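Local coordinates for Rho guanyl nucleotide exchange factor (Rom2), putative (PDB 5O51), which probably acts, as a whole protein, as a guanine nucleotide exchange factor for Rho-type GTPases, this piece being its beta-propeller CNH domain, at residues N7-S18 and G326-D334; V22-G30 and V65-E73. All coordinates share one frame; numbering follows the deposited sequence.

Both contacts belong to one seven-bladed beta-propeller. Interaction 1 closes the ring: strand 8-12, from the start of the chain, forms the outer edge of the blade whose other three strands, 307-312, 317-323 and 327-333, come from its end. Interaction 2 sits closer to the propeller axis, where the innermost strands of the next two blades, 22-28 and 65-71, run side by side. The centres of the two contacts are about 17 Å apart, and they touch at Val22. Its backbone N is 2.9 Å from Asp328 OD2, a probable hydrogen bond, while Val22 CG2 packs 3.5 Å from Phe16 CG and 4.0 Å from Val330 CG2.

Interaction 1 (N7-S18 and G326-D334); sequences NKTVLCSNFFTS and GEDVVASLD
Val330 O takes two backbone N-H groups, from Leu11 N at 2.9 Å and Cys12 N at 3.3 Å, both arriving from the same face of its carbonyl plane. This is a classic beta bulge, and within it Val330 N returns an almost straight bond (177°) to Cys12 O. Here the packing is tight: Val330 is buried, its side chain resting on Val22 and Tyr36 of the next blade. The antiparallel pairing is the propeller's Velcro closure: an N-terminal strand completes the blade begun by C-terminal ones. Beyond the bulge the strands separate and water 1 lies between them, accepting from Phe16 N and 2.8 Å from Asp328 O, to which it probably donates. Phe16 O receives Asp328 N from above its carbonyl plane. The carboxylate of buried Asp328 forms salt bridges through OD1 with Arg21 and Arg308, which probably favour its charged form. On the looser side, exposed Val10 places CG1 opposite its own backbone N (chi1 177°) and 3.9 Å from Val329 CG1, the side chains crossing at about a right angle. Asn7 is held by Asp334 N to Asn7 O, 2.9 Å, plus a weak return bond. Lys8 lays CB against Leu333 CD2, 3.8 Å apart, then extends to Tyr321 OH.

Interaction 2 (V22-G30 and V65-E73); sequences VNCLVPVDG and VTQIDTLEE
Asn23 ND2 gives a hydrogen bond to Val65 O, 3.0 Å long with 160° at the hydrogen, and another to Asp39 OD1. Val65 O lies nearly in the amide plane of Asn23, but the donor stands above the plane of the Val65 carbonyl. These are the innermost strands of adjacent propeller blades, 22-28 and 65-71, aligned within 8° of parallel yet sharing no direct backbone hydrogen bond; side chains and a water join them. Water 2 donates to both Leu25 O (2.7 Å) and Ile68 O (3.0 Å). The side chain of Cys24 points at the other strand, and its SG, held between its own backbone N and carbonyl carbon (chi1 54°), meets Ile68 CG2 at 3.7 Å and Val65 CG1 at 3.9 Å. The same Ile68 methyl lies against Leu25 C and touches Val26 CG1, the side chains crossing at about a right angle. Val26 CG2 meets Asp69 OD1, an oxygen turned back to accept Thr70 N, a bond that limits rotation of the carboxylate. Val28 CG1 and Thr70 CG2 come within 3.7 Å. At the exposed end, the bent chain of Glu72 brings OE2 to Asp29 N for a weak hydrogen bond of 3.3 Å.

Interaction 1 (N7-S18 and G326-D334)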
loop_
_atom_site.group_PDB
_atom_site.type_symbol
_atom_site.label_atom_id
_atom_site.label_comp_id
_atom_site.label_asym_id
_atom_site.label_seq_id
_atom_site.Cartn_x
_atom_site.Cartn_y
_atom_site.Cartn_z
ATOM N N ASN A 7 -4.935 -18.410 10.717
ATOM C CA ASN A 7 -6.192 -18.616 10.053
ATOM C C ASN A 7 -6.456 -17.699 8.865
ATOM O O ASN A 7 -6.211 -16.486 8.899
ATOM C CB ASN A 7 -7.354 -18.609 11.076
ATOM C CG ASN A 7 -8.079 -19.937 11.123
ATOM O OD1 ASN A 7 -7.732 -20.823 11.897
ATOM N ND2 ASN A 7 -9.048 -20.109 10.243
ATOM N N LYS A 8 -6.948 -18.353 7.833
ATOM C CA LYS A 8 -7.494 -17.728 6.647
ATOM C C LYS A 8 -9.015 -17.809 6.744
ATOM O O LYS A 8 -9.555 -18.901 6.934
ATOM C CB LYS A 8 -7.048 -18.508 5.407
ATOM C CG LYS A 8 -7.541 -17.931 4.069
ATOM C CD LYS A 8 -7.422 -19.013 2.975
ATOM C CE LYS A 8 -8.302 -18.687 1.774
ATOM N NZ LYS A 8 -7.790 -19.416 0.587
ATOM N N THR A 9 -9.702 -16.681 6.581
ATOM C CA THR A 9 -11.182 -16.708 6.387
ATOM C C THR A 9 -11.611 -16.041 5.056
ATOM O O THR A 9 -11.182 -14.916 4.769
ATOM C CB THR A 9 -11.895 -16.028 7.576
ATOM O OG1 THR A 9 -11.453 -16.622 8.797
ATOM C CG2 THR A 9 -13.400 -16.215 7.505
ATOM N N VAL A 10 -12.443 -16.727 4.272
ATOM C CA VAL A 10 -13.108 -16.119 3.114
ATOM C C VAL A 10 -14.181 -15.096 3.523
ATOM O O VAL A 10 -15.158 -15.484 4.137
ATOM C CB VAL A 10 -13.752 -17.181 2.224
ATOM C CG1 VAL A 10 -14.503 -16.501 1.068
ATOM C CG2 VAL A 10 -12.681 -18.120 1.712
ATOM N N LEU A 11 -13.987 -13.813 3.195
ATOM C CA LEU A 11 -14.993 -12.774 3.448
ATOM C C LEU A 11 -16.066 -12.649 2.355
ATOM O O LEU A 11 -17.223 -12.490 2.694
ATOM C CB LEU A 11 -14.369 -11.396 3.696
ATOM C CG LEU A 11 -13.232 -11.354 4.728
ATOM C CD1 LEU A 11 -12.791 -9.934 4.942
ATOM C CD2 LEU A 11 -13.657 -11.979 6.056
ATOM N N CYS A 12 -15.691 -12.653 1.078
ATOM C CA CYS A 12 -16.675 -12.415 -0.061
ATOM C C CYS A 12 -16.161 -13.133 -1.279
ATOM O O CYS A 12 -15.165 -12.709 -1.881
ATOM C CB CYS A 12 -16.885 -10.912 -0.377
ATOM S SG CYS A 12 -18.315 -10.671 -1.525
ATOM N N SER A 13 -16.796 -14.263 -1.602
ATOM C CA SER A 13 -16.490 -15.062 -2.760
ATOM C C SER A 13 -17.625 -15.010 -3.833
ATOM O O SER A 13 -17.526 -15.702 -4.883
ATOM C CB SER A 13 -16.311 -16.518 -2.335
ATOM O OG SER A 13 -17.545 -17.090 -1.975
ATOM N N ASN A 14 -18.721 -14.304 -3.527
ATOM C CA ASN A 14 -19.940 -14.390 -4.385
ATOM C C ASN A 14 -20.181 -13.248 -5.338
ATOM O O ASN A 14 -20.762 -13.471 -6.384
ATOM C CB ASN A 14 -21.187 -14.551 -3.526
ATOM C CG ASN A 14 -21.276 -15.922 -2.895
ATOM O OD1 ASN A 14 -21.352 -16.037 -1.671
ATOM N ND2 ASN A 14 -21.276 -16.972 -3.721
ATOM N N PHE A 15 -19.710 -12.040 -4.990
ATOM C CA PHE A 15 -20.191 -10.832 -5.598
ATOM C C PHE A 15 -19.280 -10.328 -6.726
ATOM O O PHE A 15 -19.784 -9.861 -7.735
ATOM C CB PHE A 15 -20.382 -9.784 -4.513
ATOM C CG PHE A 15 -20.990 -8.458 -5.003
ATOM C CD1 PHE A 15 -22.352 -8.323 -5.202
ATOM C CD2 PHE A 15 -20.185 -7.345 -5.214
ATOM C CE1 PHE A 15 -22.898 -7.100 -5.622
ATOM C CE2 PHE A 15 -20.741 -6.141 -5.646
ATOM C CZ PHE A 15 -22.093 -6.024 -5.827
ATOM N N PHE A 16 -17.954 -10.386 -6.549
ATOM C CA PHE A 16 -16.993 -9.822 -7.533
ATOM C C PHE A 16 -16.572 -11.004 -8.412
ATOM O O PHE A 16 -16.466 -12.162 -7.919
ATOM C CB PHE A 16 -15.787 -9.173 -6.824
ATOM C CG PHE A 16 -16.142 -7.964 -6.022
ATOM C CD1 PHE A 16 -16.407 -6.742 -6.643
ATOM C CD2 PHE A 16 -16.226 -8.035 -4.604
ATOM C CE1 PHE A 16 -16.796 -5.620 -5.872
ATOM C CE2 PHE A 16 -16.587 -6.946 -3.860
ATOM C CZ PHE A 16 -16.854 -5.725 -4.469
ATOM N N THR A 17 -16.368 -10.736 -9.694
ATOM C CA THR A 17 -16.198 -11.783 -10.715
ATOM C C THR A 17 -15.179 -11.326 -11.689
ATOM O O THR A 17 -14.680 -10.167 -11.637
ATOM C CB THR A 17 -17.518 -12.222 -11.475
ATOM O OG1 THR A 17 -17.936 -11.260 -12.442
ATOM C CG2 THR A 17 -18.695 -12.507 -10.543
ATOM N N SER A 18 -14.879 -12.241 -12.621
ATOM C CA SER A 18 -14.084 -11.922 -13.792
ATOM C C SER A 18 -14.620 -10.679 -14.564
ATOM O O SER A 18 -13.866 -10.003 -15.236
ATOM C CB SER A 18 -13.968 -13.155 -14.746
ATOM O OG SER A 18 -15.266 -13.650 -15.136
ATOM N N GLY A 326 -15.466 -17.508 -13.171
ATOM C CA GLY A 326 -14.359 -16.727 -12.819
ATOM C C GLY A 326 -14.857 -15.974 -11.589
ATOM O O GLY A 326 -15.522 -14.954 -11.728
ATOM N N GLU A 327 -14.574 -16.536 -10.408
ATOM C CA GLU A 327 -14.802 -15.876 -9.142
ATOM C C GLU A 327 -13.581 -15.018 -8.783
ATOM O O GLU A 327 -12.458 -15.386 -9.130
ATOM C CB GLU A 327 -15.107 -16.935 -8.083
ATOM C CG GLU A 327 -16.309 -17.831 -8.429
ATOM C CD GLU A 327 -17.008 -18.372 -7.170
ATOM O OE1 GLU A 327 -16.362 -19.029 -6.307
ATOM O OE2 GLU A 327 -18.223 -18.138 -7.027
ATOM N N ASP A 328 -13.801 -13.856 -8.144
ATOM C CA ASP A 328 -12.738 -13.086 -7.542
ATOM C C ASP A 328 -13.048 -13.239 -6.051
ATOM O O ASP A 328 -14.185 -13.078 -5.654
ATOM C CB ASP A 328 -12.791 -11.611 -7.882
ATOM C CG ASP A 328 -11.424 -10.935 -7.899
ATOM O OD1 ASP A 328 -10.446 -11.523 -8.414
ATOM O OD2 ASP A 328 -11.330 -9.755 -7.460
ATOM N N VAL A 329 -12.047 -13.492 -5.216
ATOM C CA VAL A 329 -12.342 -13.788 -3.814
ATOM C C VAL A 329 -11.574 -12.798 -2.908
ATOM O O VAL A 329 -10.364 -12.547 -3.100
ATOM C CB VAL A 329 -11.972 -15.244 -3.482
ATOM C CG1 VAL A 329 -12.256 -15.576 -2.008
ATOM C CG2 VAL A 329 -12.682 -16.239 -4.410
ATOM N N VAL A 330 -12.259 -12.254 -1.933
ATOM C CA VAL A 330 -11.654 -11.478 -0.854
ATOM C C VAL A 330 -11.529 -12.314 0.436
ATOM O O VAL A 330 -12.468 -13.044 0.827
ATOM C CB VAL A 330 -12.396 -10.193 -0.559
ATOM C CG1 VAL A 330 -11.656 -9.405 0.502
ATOM C CG2 VAL A 330 -12.444 -9.337 -1.838
ATOM N N ALA A 331 -10.331 -12.269 1.033
ATOM C CA ALA A 331 -10.030 -13.109 2.235
ATOM C C ALA A 331 -9.217 -12.367 3.245
ATOM O O ALA A 331 -8.665 -11.301 2.983
ATOM C CB ALA A 331 -9.328 -14.377 1.802
ATOM N N SER A 332 -9.164 -12.924 4.445
ATOM C CA SER A 332 -8.489 -12.339 5.590
ATOM C C SER A 332 -7.484 -13.314 6.188
ATOM O O SER A 332 -7.776 -14.510 6.307
ATOM C CB SER A 332 -9.492 -12.102 6.715
ATOM O OG SER A 332 -8.830 -11.476 7.808
ATOM N N LEU A 333 -6.306 -12.833 6.519
ATOM C CA LEU A 333 -5.336 -13.664 7.290
ATOM C C LEU A 333 -5.175 -13.033 8.634
ATOM O O LEU A 333 -4.881 -11.819 8.687
ATOM C CB LEU A 333 -3.965 -13.667 6.658
ATOM C CG LEU A 333 -3.838 -14.412 5.355
ATOM C CD1 LEU A 333 -2.373 -14.416 4.944
ATOM C CD2 LEU A 333 -4.358 -15.824 5.394
ATOM N N ASP A 334 -5.346 -13.808 9.705
ATOM C CA ASP A 334 -5.071 -13.225 11.057
ATOM C C ASP A 334 -4.317 -14.194 11.962
ATOM O O ASP A 334 -4.694 -15.371 12.035
ATOM C CB ASP A 334 -6.344 -12.756 11.757
ATOM C CG ASP A 334 -6.035 -11.903 13.020
ATOM O OD1 ASP A 334 -5.114 -11.038 12.986
ATOM O OD2 ASP A 334 -6.703 -12.106 14.053
HETATM O O HOH W 1 -16.482 -11.928 -4.543
#

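Interaction 2 (V22-G30 and V65-E73)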
loop_
_atom_site.group_PDB
_atom_site.type_symbol
_atom_site.label_atom_id
_atom_site.label_comp_id
_atom_site.label_asym_id
_atom_site.label_seq_id
_atom_site.Cartn_x
_atom_site.Cartn_y
_atom_site.Cartn_z
ATOM N N VAL A 22 -11.807 -6.912 -7.842
ATOM C CA VAL A 22 -11.364 -5.950 -6.817
ATOM C C VAL A 22 -9.944 -5.430 -7.095
ATOM O O VAL A 22 -8.972 -6.184 -7.030
ATOM C CB VAL A 22 -11.445 -6.599 -5.407
ATOM C CG1 VAL A 22 -10.956 -5.656 -4.330
ATOM C CG2 VAL A 22 -12.887 -6.973 -5.093
ATOM N N ASN A 23 -9.787 -4.134 -7.361
ATOM C CA ASN A 23 -8.469 -3.602 -7.565
ATOM C C ASN A 23 -7.800 -3.162 -6.223
ATOM O O ASN A 23 -6.560 -3.191 -6.096
ATOM C CB ASN A 23 -8.487 -2.355 -8.462
ATOM C CG ASN A 23 -8.954 -2.613 -9.925
ATOM O OD1 ASN A 23 -8.822 -3.665 -10.446
ATOM N ND2 ASN A 23 -9.520 -1.588 -10.554
ATOM N N CYS A 24 -8.610 -2.610 -5.305
ATOM C CA CYS A 24 -8.135 -2.001 -4.038
ATOM C C CYS A 24 -9.222 -1.981 -2.999
ATOM O O CYS A 24 -10.392 -2.270 -3.305
ATOM C CB CYS A 24 -7.615 -0.586 -4.278
ATOM S SG CYS A 24 -8.767 0.529 -5.105
ATOM N N LEU A 25 -8.844 -1.679 -1.754
ATOM C CA LEU A 25 -9.787 -1.742 -0.647
ATOM C C LEU A 25 -9.219 -0.928 0.519
ATOM O O LEU A 25 -7.990 -0.906 0.716
ATOM C CB LEU A 25 -10.064 -3.228 -0.292
ATOM C CG LEU A 25 -10.863 -3.638 0.963
ATOM C CD1 LEU A 25 -11.449 -5.025 0.829
ATOM C CD2 LEU A 25 -10.011 -3.657 2.222
ATOM N N VAL A 26 -10.094 -0.280 1.282
ATOM C CA VAL A 26 -9.712 0.275 2.581
ATOM C C VAL A 26 -10.848 0.058 3.588
ATOM O O VAL A 26 -12.029 0.191 3.232
ATOM C CB VAL A 26 -9.349 1.769 2.495
ATOM C CG1 VAL A 26 -10.567 2.596 2.031
ATOM C CG2 VAL A 26 -8.838 2.315 3.836
ATOM N N PRO A 27 -10.512 -0.319 4.851
ATOM C CA PRO A 27 -11.517 -0.448 5.905
ATOM C C PRO A 27 -11.840 0.932 6.467
ATOM O O PRO A 27 -11.001 1.773 6.421
ATOM C CB PRO A 27 -10.835 -1.361 6.961
ATOM C CG PRO A 27 -9.381 -1.234 6.703
ATOM C CD PRO A 27 -9.284 -1.067 5.191
ATOM N N VAL A 28 -13.072 1.175 6.895
ATOM C CA VAL A 28 -13.436 2.471 7.525
ATOM C C VAL A 28 -14.277 2.128 8.759
ATOM O O VAL A 28 -14.597 0.950 8.980
ATOM C CB VAL A 28 -14.249 3.423 6.580
ATOM C CG1 VAL A 28 -13.484 3.638 5.288
ATOM C CG2 VAL A 28 -15.607 2.846 6.256
ATOM N N ASP A 29 -14.624 3.155 9.539
ATOM C CA ASP A 29 -15.558 2.995 10.665
ATOM C C ASP A 29 -14.997 1.992 11.648
ATOM O O ASP A 29 -15.650 0.989 11.977
ATOM C CB ASP A 29 -16.946 2.520 10.153
ATOM C CG ASP A 29 -18.024 3.584 10.267
ATOM O OD1 ASP A 29 -18.596 3.723 11.389
ATOM O OD2 ASP A 29 -18.324 4.238 9.227
ATOM N N GLY A 30 -13.760 2.231 12.054
ATOM C CA GLY A 30 -13.014 1.313 12.909
ATOM C C GLY A 30 -12.940 -0.101 12.410
ATOM O O GLY A 30 -12.902 -1.028 13.223
ATOM N N VAL A 65 -10.661 2.582 -10.814
ATOM C CA VAL A 65 -10.216 2.949 -9.424
ATOM C C VAL A 65 -9.061 2.034 -9.030
ATOM O O VAL A 65 -9.273 0.846 -8.775
ATOM C CB VAL A 65 -11.328 2.861 -8.385
ATOM C CG1 VAL A 65 -10.783 3.302 -7.020
ATOM C CG2 VAL A 65 -12.506 3.766 -8.805
ATOM N N THR A 66 -7.840 2.566 -9.039
ATOM C CA THR A 66 -6.668 1.742 -8.753
ATOM C C THR A 66 -6.123 1.873 -7.325
ATOM O O THR A 66 -5.381 1.011 -6.933
ATOM C CB THR A 66 -5.530 2.037 -9.712
ATOM O OG1 THR A 66 -5.223 3.422 -9.578
ATOM C CG2 THR A 66 -5.935 1.734 -11.196
ATOM N N GLN A 67 -6.432 2.951 -6.594
ATOM C CA GLN A 67 -5.968 3.097 -5.209
ATOM C C GLN A 67 -6.975 3.921 -4.412
ATOM O O GLN A 67 -7.661 4.828 -4.924
ATOM C CB GLN A 67 -4.503 3.605 -5.206
ATOM C CG GLN A 67 -3.766 3.395 -3.908
ATOM C CD GLN A 67 -2.517 4.241 -3.723
ATOM O OE1 GLN A 67 -1.729 4.523 -4.671
ATOM N NE2 GLN A 67 -2.310 4.656 -2.456
ATOM N N ILE A 68 -7.150 3.544 -3.154
ATOM C CA ILE A 68 -8.129 4.126 -2.266
ATOM C C ILE A 68 -7.615 4.115 -0.807
ATOM O O ILE A 68 -6.945 3.160 -0.372
ATOM C CB ILE A 68 -9.480 3.407 -2.399
ATOM C CG1 ILE A 68 -10.610 4.261 -1.863
ATOM C CG2 ILE A 68 -9.509 2.012 -1.750
ATOM C CD1 ILE A 68 -11.974 3.765 -2.377
ATOM N N ASP A 69 -7.905 5.171 -0.076
ATOM C CA ASP A 69 -7.515 5.333 1.336
ATOM C C ASP A 69 -8.431 6.365 2.007
ATOM O O ASP A 69 -9.405 6.877 1.362
ATOM C CB ASP A 69 -6.071 5.798 1.421
ATOM C CG ASP A 69 -5.333 5.291 2.698
ATOM O OD1 ASP A 69 -5.966 4.901 3.726
ATOM O OD2 ASP A 69 -4.098 5.312 2.642
ATOM N N THR A 70 -8.171 6.625 3.293
ATOM C CA THR A 70 -8.912 7.627 4.117
ATOM C C THR A 70 -7.967 8.536 4.893
ATOM O O THR A 70 -6.848 8.148 5.102
ATOM C CB THR A 70 -9.771 6.988 5.234
ATOM O OG1 THR A 70 -8.978 6.034 5.959
ATOM C CG2 THR A 70 -11.035 6.333 4.678
ATOM N N LEU A 71 -8.446 9.729 5.299
ATOM C CA LEU A 71 -7.920 10.539 6.445
ATOM C C LEU A 71 -9.028 10.621 7.445
ATOM O O LEU A 71 -9.900 11.467 7.326
ATOM C CB LEU A 71 -7.623 11.982 6.029
ATOM C CG LEU A 71 -6.252 12.336 5.484
ATOM C CD1 LEU A 71 -6.101 11.601 4.193
ATOM C CD2 LEU A 71 -6.090 13.855 5.263
ATOM N N GLU A 72 -9.040 9.749 8.431
ATOM C CA GLU A 72 -10.247 9.563 9.250
ATOM C C GLU A 72 -10.488 10.793 10.154
ATOM O O GLU A 72 -11.648 11.131 10.469
ATOM C CB GLU A 72 -10.155 8.229 10.047
ATOM C CG GLU A 72 -11.485 7.670 10.575
ATOM C CD GLU A 72 -12.066 6.484 9.770
ATOM O OE1 GLU A 72 -12.311 6.646 8.566
ATOM O OE2 GLU A 72 -12.335 5.395 10.347
ATOM N N GLU A 73 -9.398 11.479 10.489
ATOM C CA GLU A 73 -9.420 12.653 11.361
ATOM C C GLU A 73 -10.169 13.815 10.709
ATOM O O GLU A 73 -10.825 14.591 11.438
ATOM C CB GLU A 73 -7.977 13.060 11.752
ATOM C CG GLU A 73 -7.834 14.333 12.575
ATOM C CD GLU A 73 -8.400 14.214 13.988
ATOM O OE1 GLU A 73 -7.898 13.376 14.770
ATOM O OE2 GLU A 73 -9.336 14.970 14.324
HETATM O O HOH W 2 -6.082 0.862 1.300
#